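Local coordinates for uncharacterized protein (Legionella longbeachae NSW150, PDB 4JZA) that probably hydrolyses the 3-phosphate of phosphatidylinositol 3-phosphate, as a phosphoinositide phosphatase of Legionella that may act on lipids of its host, at residues D50-A55 with E127-A132; E131-A136 with Q611-S616; V489-Y494 with E503-Y508. One frame throughout, in Å; residues are numbered along the deposited sequence.

Contact 1 of 3, residues D50-A55 with E127-A132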
ATOM      1  N   ASP A  50      -2.390  15.345   4.537  1.00 42.64           N
ATOM      2  CA  ASP A  50      -0.999  15.631   4.857  1.00 45.79           C
ATOM      3  C   ASP A  50      -0.122  14.462   4.477  1.00 41.72           C
ATOM      4  O   ASP A  50       0.918  14.623   3.873  1.00 48.53           O
ATOM      5  CB  ASP A  50      -0.873  15.998   6.348  1.00 51.35           C
ATOM      6  CG  ASP A  50       0.582  16.267   6.806  1.00 55.89           C
ATOM      7  OD1 ASP A  50       1.260  17.216   6.350  1.00 66.41           O
ATOM      8  OD2 ASP A  50       1.041  15.533   7.681  1.00 58.29           O
ATOM      9  N   SER A  51      -0.555  13.265   4.766  1.00 40.71           N
ATOM     10  CA  SER A  51       0.287  12.101   4.466  1.00 39.92           C
ATOM     11  C   SER A  51       0.509  11.894   2.973  1.00 37.97           C
ATOM     12  O   SER A  51       1.576  11.458   2.573  1.00 40.25           O
ATOM     13  CB  SER A  51      -0.318  10.830   5.076  1.00 39.01           C
ATOM     14  OG  SER A  51       0.613   9.782   5.080  1.00 38.49           O
ATOM     15  N   LEU A  52      -0.513  12.159   2.168  1.00 35.84           N
ATOM     16  CA  LEU A  52      -0.413  11.972   0.732  1.00 36.21           C
ATOM     17  C   LEU A  52       0.428  13.066   0.085  1.00 36.55           C
ATOM     18  O   LEU A  52       1.123  12.845  -0.936  1.00 36.69           O
ATOM     19  CB  LEU A  52      -1.812  11.896   0.090  1.00 35.42           C
ATOM     20  CG  LEU A  52      -2.621  10.656   0.458  1.00 36.47           C
ATOM     21  CD1 LEU A  52      -3.985  10.748  -0.167  1.00 36.19           C
ATOM     22  CD2 LEU A  52      -1.961   9.356   0.027  1.00 37.18           C
ATOM     23  N   HIS A  53       0.316  14.252   0.657  1.00 36.31           N
ATOM     24  CA  HIS A  53       1.162  15.372   0.293  1.00 37.69           C
ATOM     25  C   HIS A  53       2.584  14.898   0.535  1.00 38.15           C
ATOM     26  O   HIS A  53       3.352  14.801  -0.420  1.00 34.79           O
ATOM     27  CB  HIS A  53       0.757  16.611   1.122  1.00 40.03           C
ATOM     28  CG  HIS A  53       1.604  17.795   0.912  1.00 41.06           C
ATOM     29  ND1 HIS A  53       2.704  18.059   1.688  1.00 48.12           N
ATOM     30  CD2 HIS A  53       1.542  18.782  -0.001  1.00 45.67           C
ATOM     31  CE1 HIS A  53       3.282  19.173   1.271  1.00 48.97           C
ATOM     32  NE2 HIS A  53       2.571  19.652   0.267  1.00 47.11           N
ATOM     33  N   LYS A  54       2.931  14.513   1.765  1.00 38.69           N
ATOM     34  CA  LYS A  54       4.277  13.954   1.964  1.00 43.24           C
ATOM     35  C   LYS A  54       4.571  12.774   1.034  1.00 42.85           C
ATOM     36  O   LYS A  54       5.698  12.592   0.636  1.00 50.45           O
ATOM     37  CB  LYS A  54       4.492  13.492   3.393  1.00 48.12           C
ATOM     38  CG  LYS A  54       4.852  14.611   4.354  1.00 48.74           C
ATOM     39  CD  LYS A  54       4.508  14.226   5.784  1.00 49.47           C
ATOM     40  CE  LYS A  54       4.636  15.436   6.679  1.00 55.07           C
ATOM     41  NZ  LYS A  54       3.690  15.351   7.814  1.00 59.64           N
ATOM     42  N   ALA A  55       3.585  11.984   0.648  1.00 39.38           N
ATOM     43  CA  ALA A  55       3.897  10.905  -0.255  1.00 41.62           C
ATOM     44  C   ALA A  55       4.260  11.396  -1.642  1.00 43.20           C
ATOM     45  O   ALA A  55       5.068  10.761  -2.342  1.00 38.57           O
ATOM     46  CB  ALA A  55       2.758   9.914  -0.340  1.00 41.34           C
ATOM     47  N   GLU A 127      -0.797   3.666  -8.046  1.00 49.73           N
ATOM     48  CA  GLU A 127       0.116   2.787  -7.345  1.00 45.39           C
ATOM     49  C   GLU A 127       1.390   3.496  -6.967  1.00 43.94           C
ATOM     50  O   GLU A 127       1.986   3.204  -5.934  1.00 45.21           O
ATOM     51  CB  GLU A 127       0.403   1.560  -8.175  1.00 48.49           C
ATOM     52  CG  GLU A 127      -0.853   0.719  -8.344  1.00 59.16           C
ATOM     53  CD  GLU A 127      -0.806  -0.275  -9.517  1.00 70.05           C
ATOM     54  OE1 GLU A 127       0.194  -0.298 -10.279  1.00 70.47           O
ATOM     55  OE2 GLU A 127      -1.804  -1.036  -9.672  1.00 70.09           O
ATOM     56  N   LEU A 128       1.837   4.421  -7.792  1.00 43.06           N
ATOM     57  CA  LEU A 128       3.031   5.211  -7.430  1.00 41.02           C
ATOM     58  C   LEU A 128       2.849   6.023  -6.134  1.00 39.19           C
ATOM     59  O   LEU A 128       3.686   5.925  -5.217  1.00 36.57           O
ATOM     60  CB  LEU A 128       3.428   6.164  -8.540  1.00 37.63           C
ATOM     61  CG  LEU A 128       4.115   5.544  -9.727  1.00 36.65           C
ATOM     62  CD1 LEU A 128       4.288   6.597 -10.812  1.00 37.01           C
ATOM     63  CD2 LEU A 128       5.464   4.962  -9.371  1.00 37.60           C
ATOM     64  N   LEU A 129       1.753   6.783  -6.051  1.00 35.15           N
ATOM     65  CA  LEU A 129       1.402   7.499  -4.800  1.00 34.22           C
ATOM     66  C   LEU A 129       1.212   6.576  -3.552  1.00 34.51           C
ATOM     67  O   LEU A 129       1.739   6.821  -2.467  1.00 33.15           O
ATOM     68  CB  LEU A 129       0.122   8.293  -5.017  1.00 33.16           C
ATOM     69  CG  LEU A 129      -0.264   9.277  -3.908  1.00 33.24           C
ATOM     70  CD1 LEU A 129       0.840  10.245  -3.608  1.00 33.46           C
ATOM     71  CD2 LEU A 129      -1.547  10.028  -4.226  1.00 32.09           C
ATOM     72  N   ASN A 130       0.461   5.497  -3.746  1.00 35.64           N
ATOM     73  CA  ASN A 130       0.070   4.585  -2.690  1.00 33.54           C
ATOM     74  C   ASN A 130       1.290   3.985  -2.087  1.00 32.91           C
ATOM     75  O   ASN A 130       1.415   3.913  -0.880  1.00 34.97           O
ATOM     76  CB  ASN A 130      -0.826   3.494  -3.260  1.00 34.59           C
ATOM     77  CG  ASN A 130      -1.402   2.586  -2.185  1.00 34.81           C
ATOM     78  OD1 ASN A 130      -2.074   3.047  -1.268  1.00 32.49           O
ATOM     79  ND2 ASN A 130      -1.145   1.280  -2.312  1.00 35.30           N
ATOM     80  N   GLU A 131       2.213   3.578  -2.948  1.00 35.63           N
ATOM     81  CA  GLU A 131       3.491   2.890  -2.541  1.00 33.56           C
ATOM     82  C   GLU A 131       4.539   3.866  -2.070  1.00 32.40           C
ATOM     83  O   GLU A 131       5.264   3.587  -1.122  1.00 34.58           O
ATOM     84  CB  GLU A 131       4.020   1.930  -3.650  1.00 32.73           C
ATOM     85  CG  GLU A 131       3.092   0.731  -3.849  1.00 33.07           C
ATOM     86  CD  GLU A 131       3.307  -0.061  -5.119  1.00 35.56           C
ATOM     87  OE1 GLU A 131       4.432  -0.487  -5.452  1.00 39.73           O
ATOM     88  OE2 GLU A 131       2.339  -0.307  -5.821  1.00 41.75           O
ATOM     89  N   ALA A 132       4.600   5.035  -2.669  1.00 33.63           N
ATOM     90  CA  ALA A 132       5.445   6.088  -2.092  1.00 36.10           C
ATOM     91  C   ALA A 132       5.040   6.416  -0.667  1.00 34.40           C
ATOM     92  O   ALA A 132       5.877   6.601   0.164  1.00 35.25           O
ATOM     93  CB  ALA A 132       5.434   7.357  -2.941  1.00 37.67           C
TER
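Ala55 and Ala132 mark where two helices pass nearly at right angles, the axes of 50-55 and 127-132 coming within 9.1 Å at 105° between their N-to-C directions. The alanine CA atoms are 5.4 Å apart, a spacing that their small side chains allow. Leu129 and Ala55 share the filling beside this point. Leu129 CG is anti to the backbone N (chi1 -170°), which sends the branch across to helix 50-55, and the CD1 methyl enters the angle between two residues one turn apart. There CD1 lies 3.8 Å from CB of Ala55 and 3.7 Å from the carbonyl O of Leu52, meeting both a side chain and the backbone. The Leu52 side chain approaches the branch point instead, CD2 standing 4.3 Å from CG of Leu129. Each alanine CB points at the opposite helix: CB of Ala55 is 3.9 Å from O of Leu129, and CB of Ala132 is 3.5 Å from O of Ala55. Both helices, 41-62 and 122-140, belong to the largely helical excursion that the chain makes between strands 31-35 and 144-150 of the central mixed sheet. Helix 95-116 of the same excursion closes over the leucines, Thr106 touching Leu52 while Leu109 and Ile113 touch Leu129. Ala132 is covered by Phe58 and Leu59 of helix 41-62 and by Phe320 of helix 315-325. The contact is buried and its side chains all aliphatic, with two approaches to backbone carbonyls. On another side of helix 50-55, Lys54 NZ reaches back one turn to Asp50 OD2 at 2.7 Å, on the syn side and 22° out of the carboxylate plane. Lys85 holds the other oxygen of Asp50 in a second salt bridge.

Contact 2 of 3, residues E131-A136 with Q611-S616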
ATOM      1  N   GLU A 131       2.213   3.578  -2.948  1.00 35.63           N
ATOM      2  CA  GLU A 131       3.491   2.890  -2.541  1.00 33.56           C
ATOM      3  C   GLU A 131       4.539   3.866  -2.070  1.00 32.40           C
ATOM      4  O   GLU A 131       5.264   3.587  -1.122  1.00 34.58           O
ATOM      5  CB  GLU A 131       4.020   1.930  -3.650  1.00 32.73           C
ATOM      6  CG  GLU A 131       3.092   0.731  -3.849  1.00 33.07           C
ATOM      7  CD  GLU A 131       3.307  -0.061  -5.119  1.00 35.56           C
ATOM      8  OE1 GLU A 131       4.432  -0.487  -5.452  1.00 39.73           O
ATOM      9  OE2 GLU A 131       2.339  -0.307  -5.821  1.00 41.75           O
ATOM     10  N   ALA A 132       4.600   5.035  -2.669  1.00 33.63           N
ATOM     11  CA  ALA A 132       5.445   6.088  -2.092  1.00 36.10           C
ATOM     12  C   ALA A 132       5.040   6.416  -0.667  1.00 34.40           C
ATOM     13  O   ALA A 132       5.877   6.601   0.164  1.00 35.25           O
ATOM     14  CB  ALA A 132       5.434   7.357  -2.941  1.00 37.67           C
ATOM     15  N   GLU A 133       3.763   6.455  -0.360  1.00 36.77           N
ATOM     16  CA  GLU A 133       3.380   6.739   1.013  1.00 39.19           C
ATOM     17  C   GLU A 133       3.890   5.663   1.982  1.00 38.58           C
ATOM     18  O   GLU A 133       4.312   5.965   3.079  1.00 39.98           O
ATOM     19  CB  GLU A 133       1.870   6.830   1.131  1.00 43.21           C
ATOM     20  CG  GLU A 133       1.432   7.390   2.475  1.00 46.64           C
ATOM     21  CD  GLU A 133      -0.026   7.119   2.822  1.00 47.79           C
ATOM     22  OE1 GLU A 133      -0.483   7.856   3.703  1.00 46.43           O
ATOM     23  OE2 GLU A 133      -0.698   6.209   2.252  1.00 44.88           O
ATOM     24  N   GLN A 134       3.833   4.405   1.572  1.00 35.99           N
ATOM     25  CA  GLN A 134       4.260   3.311   2.408  1.00 34.38           C
ATOM     26  C   GLN A 134       5.726   3.398   2.757  1.00 32.93           C
ATOM     27  O   GLN A 134       6.083   3.268   3.903  1.00 32.10           O
ATOM     28  CB  GLN A 134       4.021   2.008   1.648  1.00 38.18           C
ATOM     29  CG  GLN A 134       2.558   1.627   1.401  1.00 38.89           C
ATOM     30  CD  GLN A 134       2.478   0.396   0.545  1.00 43.62           C
ATOM     31  OE1 GLN A 134       3.417  -0.253   0.395  1.00 54.27           O
ATOM     32  NE2 GLN A 134       1.401   0.031   0.085  1.00 46.30           N
ATOM     33  N   TYR A 135       6.571   3.603   1.744  1.00 35.24           N
ATOM     34  CA  TYR A 135       8.013   3.792   1.939  1.00 35.63           C
ATOM     35  C   TYR A 135       8.268   5.099   2.718  1.00 36.72           C
ATOM     36  O   TYR A 135       9.135   5.105   3.597  1.00 35.99           O
ATOM     37  CB  TYR A 135       8.802   3.761   0.631  1.00 35.26           C
ATOM     38  CG  TYR A 135       9.050   2.380   0.131  1.00 35.34           C
ATOM     39  CD1 TYR A 135       8.154   1.766  -0.699  1.00 36.82           C
ATOM     40  CD2 TYR A 135      10.208   1.699   0.447  1.00 36.29           C
ATOM     41  CE1 TYR A 135       8.367   0.488  -1.162  1.00 36.92           C
ATOM     42  CE2 TYR A 135      10.437   0.419  -0.010  1.00 34.61           C
ATOM     43  CZ  TYR A 135       9.495  -0.170  -0.803  1.00 36.65           C
ATOM     44  OH  TYR A 135       9.668  -1.427  -1.263  1.00 41.22           O
ATOM     45  N   ALA A 136       7.515   6.168   2.483  1.00 33.57           N
ATOM     46  CA  ALA A 136       7.703   7.353   3.361  1.00 37.28           C
ATOM     47  C   ALA A 136       7.478   7.027   4.824  1.00 38.52           C
ATOM     48  O   ALA A 136       8.203   7.537   5.701  1.00 34.43           O
ATOM     49  CB  ALA A 136       6.782   8.537   3.005  1.00 37.47           C
ATOM     50  N   GLN A 611      -1.985   4.442  11.903  1.00 36.57           N
ATOM     51  CA  GLN A 611      -0.574   4.604  11.736  1.00 38.35           C
ATOM     52  C   GLN A 611      -0.036   3.911  10.480  1.00 39.75           C
ATOM     53  O   GLN A 611       1.021   4.272   9.989  1.00 43.57           O
ATOM     54  CB  GLN A 611       0.143   4.073  12.946  1.00 39.32           C
ATOM     55  CG  GLN A 611      -0.083   4.887  14.214  1.00 38.94           C
ATOM     56  CD  GLN A 611       0.550   4.218  15.428  1.00 40.09           C
ATOM     57  OE1 GLN A 611       0.501   2.992  15.607  1.00 41.72           O
ATOM     58  NE2 GLN A 611       1.156   5.001  16.243  1.00 41.69           N
ATOM     59  N   ASN A 612      -0.749   2.899  10.006  1.00 40.31           N
ATOM     60  CA  ASN A 612      -0.464   2.269   8.723  1.00 38.65           C
ATOM     61  C   ASN A 612      -0.691   3.167   7.513  1.00 37.14           C
ATOM     62  O   ASN A 612       0.066   3.123   6.559  1.00 36.92           O
ATOM     63  CB  ASN A 612      -1.234   0.964   8.581  1.00 38.68           C
ATOM     64  CG  ASN A 612      -0.698  -0.124   9.477  1.00 37.43           C
ATOM     65  OD1 ASN A 612       0.227  -0.833   9.120  1.00 38.81           O
ATOM     66  ND2 ASN A 612      -1.282  -0.260  10.643  1.00 38.32           N
ATOM     67  N   ALA A 613      -1.762   3.949   7.539  1.00 37.26           N
ATOM     68  CA  ALA A 613      -1.984   5.005   6.563  1.00 36.05           C
ATOM     69  C   ALA A 613      -2.678   6.174   7.236  1.00 34.99           C
ATOM     70  O   ALA A 613      -3.892   6.159   7.376  1.00 36.10           O
ATOM     71  CB  ALA A 613      -2.818   4.489   5.411  1.00 36.93           C
ATOM     72  N   PRO A 614      -1.863   7.247   7.626  1.00 35.18           N
ATOM     73  CA  PRO A 614      -2.567   8.240   8.463  1.00 35.67           C
ATOM     74  C   PRO A 614      -3.800   8.882   7.843  1.00 37.76           C
ATOM     75  O   PRO A 614      -3.811   9.217   6.672  1.00 38.65           O
ATOM     76  CB  PRO A 614      -1.511   9.307   8.713  1.00 34.34           C
ATOM     77  CG  PRO A 614      -0.265   8.544   8.804  1.00 36.58           C
ATOM     78  CD  PRO A 614      -0.379   7.679   7.602  1.00 37.31           C
ATOM     79  N   GLY A 615      -4.821   9.073   8.671  1.00 40.22           N
ATOM     80  CA  GLY A 615      -6.141   9.497   8.252  1.00 39.35           C
ATOM     81  C   GLY A 615      -7.059   8.334   7.949  1.00 40.49           C
ATOM     82  O   GLY A 615      -8.201   8.502   7.562  1.00 41.13           O
ATOM     83  N   SER A 616      -6.550   7.139   8.165  1.00 40.77           N
ATOM     84  CA  SER A 616      -7.272   5.918   7.876  1.00 37.50           C
ATOM     85  C   SER A 616      -7.684   5.265   9.171  1.00 38.35           C
ATOM     86  O   SER A 616      -7.721   4.051   9.285  1.00 36.77           O
ATOM     87  CB  SER A 616      -6.428   4.975   7.049  1.00 35.95           C
ATOM     88  OG  SER A 616      -6.360   5.429   5.724  1.00 39.16           O
TER
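Glu133 lays its carboxylate against the Ala613-Pro614 corner, one oxygen to each residue. OE1 is 3.9 Å from CD of Pro614, and OE2 is 4.2 Å from CB of Ala613. The acid reaches that far because it is stretched: the first torsion (chi1 -169°) turns CG away from the backbone N and the chain stays extended beyond it, carrying the charged end well off helix 131-136. Glu133 and the proline ring run past each other in opposite directions; the ring meets the acid through CD, the carbon next to its N. Ala613 to Ser616 form a type II beta turn, with Pro614 and Gly615 at its two central positions; Gly615 has the positive phi (91°) that the third position of such a turn needs, where a side chain would run into the preceding carbonyl O. The turn follows helix 604-612 and sets that region against helix 122-140. Segment 611-616 offers the acid no hydrogen bond, its nearest atoms being carbons in weak van der Waals contact, and the polar partners come from elsewhere: OE1 takes a hydrogen bond from Ser51 and a salt bridge from Arg48, while OE2 pairs with Arg341. Three such partners around a buried carboxylate would be expected to keep it ionised. Arg48 NH1 also bonds to Pro614 O, tying helix 41-62 to the acid and the turn alike.

Contact 3 of 3, residues V489-Y494 with E503-Y508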
ATOM      1  N   VAL A 489      -7.196 -31.133  22.978  1.00 60.84           N
ATOM      2  CA  VAL A 489      -6.382 -32.237  23.379  1.00 64.98           C
ATOM      3  C   VAL A 489      -5.082 -31.732  24.006  1.00 61.68           C
ATOM      4  O   VAL A 489      -4.758 -32.122  25.121  1.00 64.82           O
ATOM      5  CB  VAL A 489      -6.162 -33.197  22.202  1.00 67.16           C
ATOM      6  CG1 VAL A 489      -5.014 -34.168  22.510  1.00 69.53           C
ATOM      7  CG2 VAL A 489      -7.474 -33.916  21.908  1.00 64.61           C
ATOM      8  N   THR A 490      -4.371 -30.849  23.319  1.00 59.89           N
ATOM      9  CA  THR A 490      -3.098 -30.308  23.830  1.00 59.56           C
ATOM     10  C   THR A 490      -3.274 -29.565  25.154  1.00 58.99           C
ATOM     11  O   THR A 490      -2.428 -29.656  26.072  1.00 57.36           O
ATOM     12  CB  THR A 490      -2.437 -29.341  22.840  1.00 58.83           C
ATOM     13  OG1 THR A 490      -2.395 -29.922  21.532  1.00 64.09           O
ATOM     14  CG2 THR A 490      -1.031 -29.024  23.250  1.00 58.35           C
ATOM     15  N   ALA A 491      -4.370 -28.842  25.276  1.00 56.49           N
ATOM     16  CA  ALA A 491      -4.541 -28.007  26.445  1.00 59.85           C
ATOM     17  C   ALA A 491      -5.046 -28.775  27.649  1.00 60.44           C
ATOM     18  O   ALA A 491      -4.759 -28.390  28.770  1.00 60.45           O
ATOM     19  CB  ALA A 491      -5.440 -26.826  26.143  1.00 60.26           C
ATOM     20  N   LYS A 492      -5.783 -29.857  27.444  1.00 65.59           N
ATOM     21  CA  LYS A 492      -6.175 -30.700  28.587  1.00 70.99           C
ATOM     22  C   LYS A 492      -4.986 -31.270  29.346  1.00 69.15           C
ATOM     23  O   LYS A 492      -4.998 -31.306  30.584  1.00 68.77           O
ATOM     24  CB  LYS A 492      -7.104 -31.821  28.171  1.00 75.35           C
ATOM     25  CG  LYS A 492      -8.505 -31.299  27.917  1.00 83.65           C
ATOM     26  CD  LYS A 492      -9.538 -32.405  27.722  1.00 90.37           C
ATOM     27  CE  LYS A 492     -10.397 -32.146  26.496  1.00 90.53           C
ATOM     28  NZ  LYS A 492     -11.827 -32.391  26.782  1.00 89.32           N
ATOM     29  N   LYS A 493      -3.943 -31.659  28.614  1.00 65.43           N
ATOM     30  CA  LYS A 493      -2.716 -32.106  29.234  1.00 60.99           C
ATOM     31  C   LYS A 493      -2.300 -31.195  30.369  1.00 56.58           C
ATOM     32  O   LYS A 493      -1.692 -31.650  31.308  1.00 58.47           O
ATOM     33  CB  LYS A 493      -1.590 -32.163  28.221  1.00 65.11           C
ATOM     34  CG  LYS A 493      -1.700 -33.230  27.124  1.00 70.00           C
ATOM     35  CD  LYS A 493      -0.459 -33.121  26.209  1.00 83.38           C
ATOM     36  CE  LYS A 493      -0.138 -34.352  25.361  1.00 88.55           C
ATOM     37  NZ  LYS A 493      -0.860 -34.361  24.061  1.00 91.32           N
ATOM     38  N   TYR A 494      -2.669 -29.917  30.303  1.00 55.35           N
ATOM     39  CA  TYR A 494      -2.224 -28.891  31.283  1.00 52.81           C
ATOM     40  C   TYR A 494      -3.167 -28.645  32.463  1.00 52.29           C
ATOM     41  O   TYR A 494      -2.785 -27.990  33.447  1.00 52.11           O
ATOM     42  CB  TYR A 494      -1.990 -27.533  30.557  1.00 49.96           C
ATOM     43  CG  TYR A 494      -0.775 -27.500  29.615  1.00 47.20           C
ATOM     44  CD1 TYR A 494      -0.819 -28.108  28.354  1.00 46.92           C
ATOM     45  CD2 TYR A 494       0.393 -26.831  29.986  1.00 45.28           C
ATOM     46  CE1 TYR A 494       0.274 -28.079  27.504  1.00 46.09           C
ATOM     47  CE2 TYR A 494       1.494 -26.779  29.157  1.00 45.59           C
ATOM     48  CZ  TYR A 494       1.442 -27.403  27.910  1.00 47.93           C
ATOM     49  OH  TYR A 494       2.569 -27.363  27.083  1.00 45.71           O
ATOM     50  N   GLU A 503     -12.060 -24.228  33.610  1.00 55.47           N
ATOM     51  CA  GLU A 503     -13.271 -23.475  33.277  1.00 53.58           C
ATOM     52  C   GLU A 503     -13.186 -22.841  31.877  1.00 54.99           C
ATOM     53  O   GLU A 503     -14.219 -22.666  31.234  1.00 60.00           O
ATOM     54  CB  GLU A 503     -13.623 -22.417  34.344  1.00 54.42           C
ATOM     55  CG  GLU A 503     -12.611 -21.294  34.610  1.00 58.52           C
ATOM     56  CD  GLU A 503     -13.184 -20.191  35.509  1.00 65.74           C
ATOM     57  OE1 GLU A 503     -14.387 -19.863  35.379  1.00 62.00           O
ATOM     58  OE2 GLU A 503     -12.428 -19.618  36.335  1.00 77.02           O
ATOM     59  N   LEU A 504     -11.977 -22.503  31.405  1.00 50.39           N
ATOM     60  CA  LEU A 504     -11.826 -22.021  30.055  1.00 46.77           C
ATOM     61  C   LEU A 504     -11.988 -23.166  29.077  1.00 47.27           C
ATOM     62  O   LEU A 504     -12.621 -23.007  28.055  1.00 47.06           O
ATOM     63  CB  LEU A 504     -10.487 -21.322  29.833  1.00 47.05           C
ATOM     64  CG  LEU A 504     -10.216 -20.008  30.572  1.00 46.48           C
ATOM     65  CD1 LEU A 504      -8.744 -19.684  30.487  1.00 46.86           C
ATOM     66  CD2 LEU A 504     -10.991 -18.877  29.997  1.00 48.12           C
ATOM     67  N   LEU A 505     -11.430 -24.326  29.362  1.00 51.42           N
ATOM     68  CA  LEU A 505     -11.642 -25.477  28.441  1.00 55.19           C
ATOM     69  C   LEU A 505     -13.121 -25.897  28.371  1.00 51.70           C
ATOM     70  O   LEU A 505     -13.613 -26.205  27.304  1.00 51.65           O
ATOM     71  CB  LEU A 505     -10.743 -26.682  28.774  1.00 53.64           C
ATOM     72  CG  LEU A 505      -9.247 -26.393  28.890  1.00 52.58           C
ATOM     73  CD1 LEU A 505      -8.465 -27.592  29.393  1.00 53.47           C
ATOM     74  CD2 LEU A 505      -8.715 -25.972  27.542  1.00 54.23           C
ATOM     75  N   ASP A 506     -13.832 -25.849  29.479  1.00 52.80           N
ATOM     76  CA  ASP A 506     -15.246 -26.216  29.466  1.00 59.91           C
ATOM     77  C   ASP A 506     -16.005 -25.254  28.557  1.00 62.70           C
ATOM     78  O   ASP A 506     -16.755 -25.662  27.665  1.00 64.43           O
ATOM     79  CB  ASP A 506     -15.861 -26.185  30.884  1.00 63.00           C
ATOM     80  CG  ASP A 506     -15.280 -27.263  31.815  1.00 66.36           C
ATOM     81  OD1 ASP A 506     -14.902 -28.340  31.307  1.00 67.35           O
ATOM     82  OD2 ASP A 506     -15.173 -27.016  33.045  1.00 63.97           O
ATOM     83  N   GLN A 507     -15.797 -23.966  28.798  1.00 63.30           N
ATOM     84  CA  GLN A 507     -16.397 -22.913  27.995  1.00 59.68           C
ATOM     85  C   GLN A 507     -16.089 -23.043  26.504  1.00 57.04           C
ATOM     86  O   GLN A 507     -16.983 -22.955  25.684  1.00 61.34           O
ATOM     87  CB  GLN A 507     -15.946 -21.544  28.515  1.00 58.90           C
ATOM     88  CG  GLN A 507     -16.856 -21.009  29.575  1.00 60.06           C
ATOM     89  CD  GLN A 507     -18.323 -21.091  29.120  1.00 64.49           C
ATOM     90  OE1 GLN A 507     -19.181 -21.523  29.875  1.00 64.70           O
ATOM     91  NE2 GLN A 507     -18.610 -20.697  27.874  1.00 67.53           N
ATOM     92  N   TYR A 508     -14.832 -23.263  26.154  1.00 55.84           N
ATOM     93  CA  TYR A 508     -14.431 -23.393  24.754  1.00 53.21           C
ATOM     94  C   TYR A 508     -15.115 -24.579  24.089  1.00 58.09           C
ATOM     95  O   TYR A 508     -15.534 -24.481  22.946  1.00 55.98           O
ATOM     96  CB  TYR A 508     -12.918 -23.552  24.661  1.00 52.72           C
ATOM     97  CG  TYR A 508     -12.338 -23.627  23.243  1.00 52.48           C
ATOM     98  CD1 TYR A 508     -12.322 -22.524  22.423  1.00 49.61           C
ATOM     99  CD2 TYR A 508     -11.781 -24.798  22.758  1.00 51.27           C
ATOM    100  CE1 TYR A 508     -11.799 -22.581  21.150  1.00 49.55           C
ATOM    101  CE2 TYR A 508     -11.242 -24.862  21.495  1.00 51.37           C
ATOM    102  CZ  TYR A 508     -11.242 -23.744  20.688  1.00 51.86           C
ATOM    103  OH  TYR A 508     -10.696 -23.789  19.421  1.00 49.84           O
TER
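The Tyr494 ring stands aside from the touching residues Ala491, Lys492 and Leu505; at its edge, in the ring plane, lies O of Thr490 from its own segment, and Leu411 and Ile542 also touch this side chain. The tyrosine of 503-508, Tyr508, likewise takes no part across the contact, its hydroxyl being bonded to Glu535 and Ser484. Leu505 makes the join, and its two methyls divide the work. CD2 meets CB of Ala491 methyl to methyl at 3.7 Å, whereas CD1 sits over the backbone, 3.8 Å from O of Ala491 and 3.9 Å from CA of Lys492. A chi1 of -53° places CG beside the backbone N and aims the fork at 489-494. Lys492 lies aslant to the leucine, offering CG to CD1 at 4.0 Å; beyond that it bends at chi3 and chi4, and its NZ remains 6.8 Å from OD1 of Asp506, too far for a salt bridge, though a weak attraction is possible. Helices 482-492 and 501-513 are thus fastened close to their short link. With helix 524-542, whose Ile538 touches Ala491 and Leu534 touches Leu504, they lie on the crossover from strand 462-465 to strand 545-549, which run parallel in the mixed sheet with 412-416 between them; strand 462-465 meets Thr490 through Leu462 and Tyr508 through Asn464.

Contacts 1 and 2 are neighbours in the interior, their centres 7 Å apart, and both draw on helix 122-140. Contact 1 is aliphatic packing between helices; contact 2 presents a carboxylate to a turn far along the chain. They touch directly, Ser51 and Ala55 of contact 1 meeting the glutamate of contact 2. Contact 3 lies at the periphery, its centre about 48 Å from that of contact 1, and ties sequence neighbours with a lysine along its exposed margin. It lies toward the other end of the strand order, near the outermost strand 462-465, whereas helix 122-140 leads into strand 144-150, third from the far edge.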